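Local coordinates for putative exported protein (Bordetella pertussis Tohama I, PDB 2PFZ), which binds pyroglutamic acid as an extracytoplasmic solute receptor and probably hands it to a tripartite ATP-independent periplasmic (TRAP) transporter, at residues N40-Y45 with Q163-A168; Y45-I50 with L66-N71. All coordinates share one frame; numbering follows the deposited sequence.

How the contacts relate
From the N terminus, the chain runs through strand 35-39 into the loop that holds residues 40-45 and then 45-50, so contacts 1 and 2 share Tyr45. Contact 2 closes a short loop: helix 50-55 and strand 61-65 intervene before residues 66-71 come back against 45-50. Contact 1 closes a much longer one, ending at residues 163-168, and contact 2 is nested inside it. Their centres lie about 12 Å apart, and Gln163 of contact 1 packs with its amide end on Ala47 and Pro48 of contact 2. Contact 2 joins neighbouring loops, whereas contact 1 reaches across to the turn after strand 158-161, the edge strand of the mixed sheet, where Gln164 lines the ligand pocket.

Contact 1 (N40-Y45 with Q163-A168); sequences NNASLY and QQAELA. With PCA (pyroglutamic acid), chain B.
Ala165 presents its methyl group to the turn at Asn41 and Ala42, and this small side chain carries one side of the meeting. Its CB lies 3.9 Å from Asn41 OD1 and 4.4 Å from Ala42 CB, so an amide oxygen and a second methyl group both rest on one methyl group. The amide reaches over because Asn41 CG stands anti to the backbone N (chi1 -156°), swinging OD1 across to the alanine. No hydrogen bond spans the gap and only 89 Å² is buried in all, with Asn41 open to solvent: across the segments the fit is light.

The firmer hold is the hydrogen bonding within each partner. Residues Asn40 to Ser43 make a type I' turn, whose two central residues both adopt left-handed backbone angles; asparagine accepts these readily, whereas alanine, with a CB, does so less easily, and here its methyl group faces Ala165. Asn40 O is gripped twice, by Ser43 N and by Ser43 OG, the hydroxyl standing 2.7 Å from Asn40 O in the carbonyl plane on a lone pair. In the other segment, Glu166 N binds Gln163 O at 3.0 Å, tightening the turn that leads through the N-cap Glu166 into helix 167-172.

Beside the partly exposed Ala165, Gln164 is buried. Its extended chain brings NE2 to 3.6 Å from the carboxylate carbon C of pyroglutamic acid, while Thr185, Ser181, Ser182 and Arg142 hydrogen-bond the ligand. Residues 40-45 touching the Gln163-Glu166 turn, next to this pocket residue, are consistent with the closed cleft of a two-lobed periplasmic binding protein.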
loop_
_atom_site.group_PDB
_atom_site.type_symbol
_atom_site.label_atom_id
_atom_site.label_comp_id
_atom_site.label_asym_id
_atom_site.label_seq_id
_atom_site.Cartn_x
_atom_site.Cartn_y
_atom_site.Cartn_z
ATOM N N ASN A 40 -10.164 11.389 -6.832
ATOM C CA ASN A 40 -10.159 10.009 -6.340
ATOM C C ASN A 40 -10.483 8.962 -7.378
ATOM O O ASN A 40 -10.793 9.277 -8.519
ATOM C CB ASN A 40 -10.984 9.844 -5.053
ATOM C CG ASN A 40 -12.464 9.838 -5.296
ATOM O OD1 ASN A 40 -12.948 9.255 -6.277
ATOM N ND2 ASN A 40 -13.214 10.474 -4.382
ATOM N N ASN A 41 -10.361 7.704 -6.964
ATOM C CA ASN A 41 -10.632 6.563 -7.812
ATOM C C ASN A 41 -9.892 6.580 -9.153
ATOM O O ASN A 41 -10.465 6.164 -10.163
ATOM C CB ASN A 41 -12.135 6.406 -8.028
ATOM C CG ASN A 41 -12.534 4.968 -8.387
ATOM O OD1 ASN A 41 -11.986 4.003 -7.849
ATOM N ND2 ASN A 41 -13.518 4.828 -9.287
ATOM N N ALA A 42 -8.635 7.057 -9.159
ATOM C CA ALA A 42 -7.805 7.103 -10.375
ATOM C C ALA A 42 -8.404 7.942 -11.510
ATOM O O ALA A 42 -8.074 7.738 -12.695
ATOM C CB ALA A 42 -7.488 5.678 -10.882
ATOM N N SER A 43 -9.257 8.897 -11.142
ATOM C CA SER A 43 -9.958 9.744 -12.118
ATOM C C SER A 43 -9.041 10.691 -12.903
ATOM O O SER A 43 -9.333 11.011 -14.072
ATOM C CB SER A 43 -11.099 10.529 -11.448
ATOM O OG SER A 43 -10.658 11.235 -10.305
ATOM N N LEU A 44 -7.955 11.136 -12.275
ATOM C CA LEU A 44 -7.006 12.059 -12.921
ATOM C C LEU A 44 -5.739 11.344 -13.347
ATOM O O LEU A 44 -5.342 11.388 -14.524
ATOM C CB LEU A 44 -6.636 13.199 -11.974
ATOM C CG LEU A 44 -5.776 14.287 -12.614
ATOM C CD1 LEU A 44 -6.442 14.890 -13.886
ATOM C CD2 LEU A 44 -5.470 15.356 -11.577
ATOM N N TYR A 45 -5.083 10.717 -12.373
ATOM C CA TYR A 45 -3.969 9.824 -12.665
ATOM C C TYR A 45 -4.208 8.457 -12.047
ATOM O O TYR A 45 -4.845 8.353 -10.986
ATOM C CB TYR A 45 -2.674 10.445 -12.144
ATOM C CG TYR A 45 -2.338 11.711 -12.894
ATOM C CD1 TYR A 45 -1.779 11.651 -14.188
ATOM C CD2 TYR A 45 -2.581 12.959 -12.332
ATOM C CE1 TYR A 45 -1.499 12.801 -14.894
ATOM C CE2 TYR A 45 -2.278 14.135 -13.034
ATOM C CZ TYR A 45 -1.750 14.048 -14.310
ATOM O OH TYR A 45 -1.455 15.229 -14.995
ATOM N N GLN A 163 -5.501 -2.878 -11.483
ATOM C CA GLN A 163 -5.617 -1.835 -10.452
ATOM C C GLN A 163 -6.918 -1.981 -9.692
ATOM O O GLN A 163 -7.851 -2.597 -10.206
ATOM C CB GLN A 163 -5.461 -0.442 -11.054
ATOM C CG GLN A 163 -4.148 -0.301 -11.830
ATOM C CD GLN A 163 -2.944 -0.630 -10.966
ATOM O OE1 GLN A 163 -2.945 -0.357 -9.767
ATOM N NE2 GLN A 163 -1.926 -1.253 -11.557
ATOM N N GLN A 164 -6.992 -1.426 -8.478
ATOM C CA GLN A 164 -8.196 -1.598 -7.663
ATOM C C GLN A 164 -9.434 -1.034 -8.360
ATOM O O GLN A 164 -10.526 -1.584 -8.228
ATOM C CB GLN A 164 -8.078 -0.964 -6.263
ATOM C CG GLN A 164 -9.253 -1.361 -5.375
ATOM C CD GLN A 164 -9.112 -0.957 -3.906
ATOM O OE1 GLN A 164 -10.061 -0.461 -3.294
ATOM N NE2 GLN A 164 -7.953 -1.193 -3.342
ATOM N N ALA A 165 -9.252 0.073 -9.085
ATOM C CA ALA A 165 -10.347 0.712 -9.830
ATOM C C ALA A 165 -10.985 -0.184 -10.901
ATOM O O ALA A 165 -12.137 0.068 -11.307
ATOM C CB ALA A 165 -9.890 2.046 -10.449
ATOM N N GLU A 166 -10.233 -1.204 -11.346
ATOM C CA GLU A 166 -10.689 -2.207 -12.325
ATOM C C GLU A 166 -10.924 -3.608 -11.763
ATOM O O GLU A 166 -11.188 -4.545 -12.527
ATOM C CB GLU A 166 -9.700 -2.334 -13.487
ATOM C CG GLU A 166 -9.836 -1.255 -14.531
ATOM C CD GLU A 166 -9.187 0.021 -14.104
ATOM O OE1 GLU A 166 -7.986 -0.017 -13.748
ATOM O OE2 GLU A 166 -9.872 1.069 -14.120
ATOM N N LEU A 167 -10.829 -3.763 -10.447
ATOM C CA LEU A 167 -10.869 -5.107 -9.841
ATOM C C LEU A 167 -12.262 -5.734 -9.879
ATOM O O LEU A 167 -12.422 -6.906 -10.206
ATOM C CB LEU A 167 -10.407 -5.039 -8.381
ATOM C CG LEU A 167 -9.531 -6.139 -7.777
ATOM C CD1 LEU A 167 -9.531 -6.047 -6.258
ATOM C CD2 LEU A 167 -9.794 -7.545 -8.246
ATOM N N ALA A 168 -13.269 -4.957 -9.524
ATOM C CA ALA A 168 -14.636 -5.476 -9.505
ATOM C C ALA A 168 -15.014 -6.076 -10.868
ATOM O O ALA A 168 -15.561 -7.186 -10.945
ATOM C CB ALA A 168 -15.602 -4.380 -9.090
HETATM N N PCA B . -5.329 -2.941 -1.330
HETATM C CA PCA B . -4.635 -2.343 -2.487
HETATM C CB PCA B . -3.118 -2.389 -2.300
HETATM C CG PCA B . -2.877 -3.091 -0.977
HETATM C CD PCA B . -4.258 -3.331 -0.442
HETATM O OE PCA B . -4.477 -3.790 0.690
HETATM C C PCA B . -4.973 -3.198 -3.687
HETATM O O PCA B . -4.812 -2.789 -4.844
HETATM O OXT PCA B . -5.422 -4.339 -3.490
#

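Contact 2 (Y45-I50 with L66-N71); sequences YKAPEI and LTNFAN
Asn68 leans from its short 3-10 turn toward Ala47, and its side chain can be followed outward atom by atom. CB already points at residues 45-50. A first torsion of -91°, well off the usual staggered value, then sets the direction of CG and the flat amide. There the two tips part company. Asn68 OD1 rests 3.6 Å from Ala47 CB and also accepts a hydrogen bond from a water, 3.1 Å from OD1. ND2 turns to another part of the chain and donates to the backbone oxygen of Tyr144, a residue of the pyroglutamic acid pocket. An amide suits this place because it can accept and donate at once, and a small alanine lets its oxygen come close.

The same water donates to Ala47 O at 2.8 Å, so it bridges the loops where no direct hydrogen bond does. In the two-lobed fold of periplasmic binding proteins such loops follow the strands, here 35-39 and 61-65, and border the cleft: the Asn68 side chain is about 7 Å from the ligand, consistent with a second-shell role, holding the backbone of the pocket residue Tyr144.

Beside the amide, Phe69 meets the other loop with the edge of its ring. Pro48 O lies 3.6 Å from Phe69 CE1 and Ala47 O 3.8 Å from Phe69 CZ, both near the ring plane, where the slightly positive ring hydrogens suit carbonyl oxygens. Tyr76 and Lys51 also touch this buried phenyl group. Within residues 45-50, Glu49 N binds Lys46 O at 2.8 Å, and Lys46 N returns an almost straight bond (175°) to Glu49 OE1, 3.0 Å away and approached from above the carboxylate plane.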
loop_
_atom_site.group_PDB
_atom_site.type_symbol
_atom_site.label_atom_id
_atom_site.label_comp_id
_atom_site.label_asym_id
_atom_site.label_seq_id
_atom_site.Cartn_x
_atom_site.Cartn_y
_atom_site.Cartn_z
ATOM N N TYR A 45 -5.083 10.717 -12.373
ATOM C CA TYR A 45 -3.969 9.824 -12.665
ATOM C C TYR A 45 -4.208 8.457 -12.047
ATOM O O TYR A 45 -4.845 8.353 -10.986
ATOM C CB TYR A 45 -2.674 10.445 -12.144
ATOM C CG TYR A 45 -2.338 11.711 -12.894
ATOM C CD1 TYR A 45 -1.779 11.651 -14.188
ATOM C CD2 TYR A 45 -2.581 12.959 -12.332
ATOM C CE1 TYR A 45 -1.499 12.801 -14.894
ATOM C CE2 TYR A 45 -2.278 14.135 -13.034
ATOM C CZ TYR A 45 -1.750 14.048 -14.310
ATOM O OH TYR A 45 -1.455 15.229 -14.995
ATOM N N LYS A 46 -3.701 7.418 -12.709
ATOM C CA LYS A 46 -3.866 6.025 -12.230
ATOM C C LYS A 46 -2.675 5.630 -11.360
ATOM O O LYS A 46 -1.655 6.305 -11.382
ATOM C CB LYS A 46 -3.929 5.083 -13.428
ATOM C CG LYS A 46 -5.162 5.262 -14.304
ATOM C CD LYS A 46 -4.940 4.541 -15.592
ATOM C CE LYS A 46 -6.240 4.254 -16.306
ATOM N NZ LYS A 46 -6.901 5.520 -16.600
ATOM N N ALA A 47 -2.803 4.539 -10.607
ATOM C CA ALA A 47 -1.767 4.146 -9.637
ATOM C C ALA A 47 -0.349 4.183 -10.200
ATOM O O ALA A 47 0.535 4.822 -9.580
ATOM C CB ALA A 47 -2.070 2.766 -9.029
ATOM N N PRO A 48 -0.113 3.536 -11.367
ATOM C CA PRO A 48 1.258 3.506 -11.873
ATOM C C PRO A 48 1.800 4.863 -12.301
ATOM O O PRO A 48 3.029 4.991 -12.464
ATOM C CB PRO A 48 1.168 2.591 -13.109
ATOM C CG PRO A 48 -0.095 1.796 -12.918
ATOM C CD PRO A 48 -1.027 2.792 -12.266
ATOM N N GLU A 49 0.903 5.846 -12.449
ATOM C CA GLU A 49 1.242 7.173 -13.027
ATOM C C GLU A 49 1.547 8.271 -12.013
ATOM O O GLU A 49 2.144 9.298 -12.367
ATOM C CB GLU A 49 0.102 7.670 -13.914
ATOM C CG GLU A 49 -0.244 6.767 -15.067
ATOM C CD GLU A 49 -1.531 7.163 -15.764
ATOM O OE1 GLU A 49 -2.286 8.045 -15.249
ATOM O OE2 GLU A 49 -1.800 6.538 -16.823
ATOM N N ILE A 50 1.159 8.064 -10.759
ATOM C CA ILE A 50 1.086 9.194 -9.810
ATOM C C ILE A 50 2.482 9.740 -9.432
ATOM O O ILE A 50 2.668 10.973 -9.315
ATOM C CB ILE A 50 0.144 8.898 -8.597
ATOM C CG1 ILE A 50 -1.319 8.780 -9.069
ATOM C CG2 ILE A 50 0.259 9.989 -7.516
ATOM C CD1 ILE A 50 -2.275 8.194 -8.034
ATOM N N LEU A 66 3.802 2.363 -2.425
ATOM C CA LEU A 66 5.268 2.289 -2.593
ATOM C C LEU A 66 5.677 1.118 -3.471
ATOM O O LEU A 66 6.517 1.263 -4.360
ATOM C CB LEU A 66 5.975 2.185 -1.238
ATOM C CG LEU A 66 5.829 3.383 -0.298
ATOM C CD1 LEU A 66 6.346 3.084 1.097
ATOM C CD2 LEU A 66 6.532 4.583 -0.904
ATOM N N THR A 67 5.109 -0.055 -3.200
ATOM C CA THR A 67 5.492 -1.272 -3.916
ATOM C C THR A 67 5.200 -1.267 -5.428
ATOM O O THR A 67 5.728 -2.101 -6.142
ATOM C CB THR A 67 4.940 -2.577 -3.244
ATOM O OG1 THR A 67 3.544 -2.440 -2.936
ATOM C CG2 THR A 67 5.729 -2.904 -1.979
ATOM N N ASN A 68 4.364 -0.342 -5.913
ATOM C CA ASN A 68 4.191 -0.202 -7.362
ATOM C C ASN A 68 5.495 0.172 -8.046
ATOM O O ASN A 68 5.637 -0.004 -9.276
ATOM C CB ASN A 68 3.136 0.845 -7.717
ATOM C CG ASN A 68 1.748 0.267 -7.859
ATOM O OD1 ASN A 68 0.743 0.989 -7.690
ATOM N ND2 ASN A 68 1.668 -1.021 -8.208
ATOM N N PHE A 69 6.451 0.676 -7.255
ATOM C CA PHE A 69 7.684 1.221 -7.805
ATOM C C PHE A 69 8.916 0.367 -7.516
ATOM O O PHE A 69 10.053 0.781 -7.730
ATOM C CB PHE A 69 7.773 2.729 -7.431
ATOM C CG PHE A 69 6.572 3.477 -7.907
ATOM C CD1 PHE A 69 6.470 3.861 -9.247
ATOM C CD2 PHE A 69 5.470 3.656 -7.080
ATOM C CE1 PHE A 69 5.327 4.457 -9.733
ATOM C CE2 PHE A 69 4.319 4.275 -7.552
ATOM C CZ PHE A 69 4.237 4.672 -8.875
ATOM N N ALA A 70 8.659 -0.891 -7.142
ATOM C CA ALA A 70 9.705 -1.854 -6.785
ATOM C C ALA A 70 10.721 -2.098 -7.895
ATOM O O ALA A 70 11.908 -2.360 -7.610
ATOM C CB ALA A 70 9.086 -3.181 -6.302
ATOM N N ASN A 71 10.293 -1.992 -9.152
ATOM C CA ASN A 71 11.230 -2.189 -10.265
ATOM C C ASN A 71 12.131 -0.980 -10.521
ATOM O O ASN A 71 13.142 -1.092 -11.210
ATOM C CB ASN A 71 10.511 -2.665 -11.533
ATOM C CG ASN A 71 9.984 -4.097 -11.394
ATOM O OD1 ASN A 71 9.041 -4.493 -12.067
ATOM N ND2 ASN A 71 10.596 -4.866 -10.508
HETATM O O HOH W 1 0.612 3.928 -6.876
#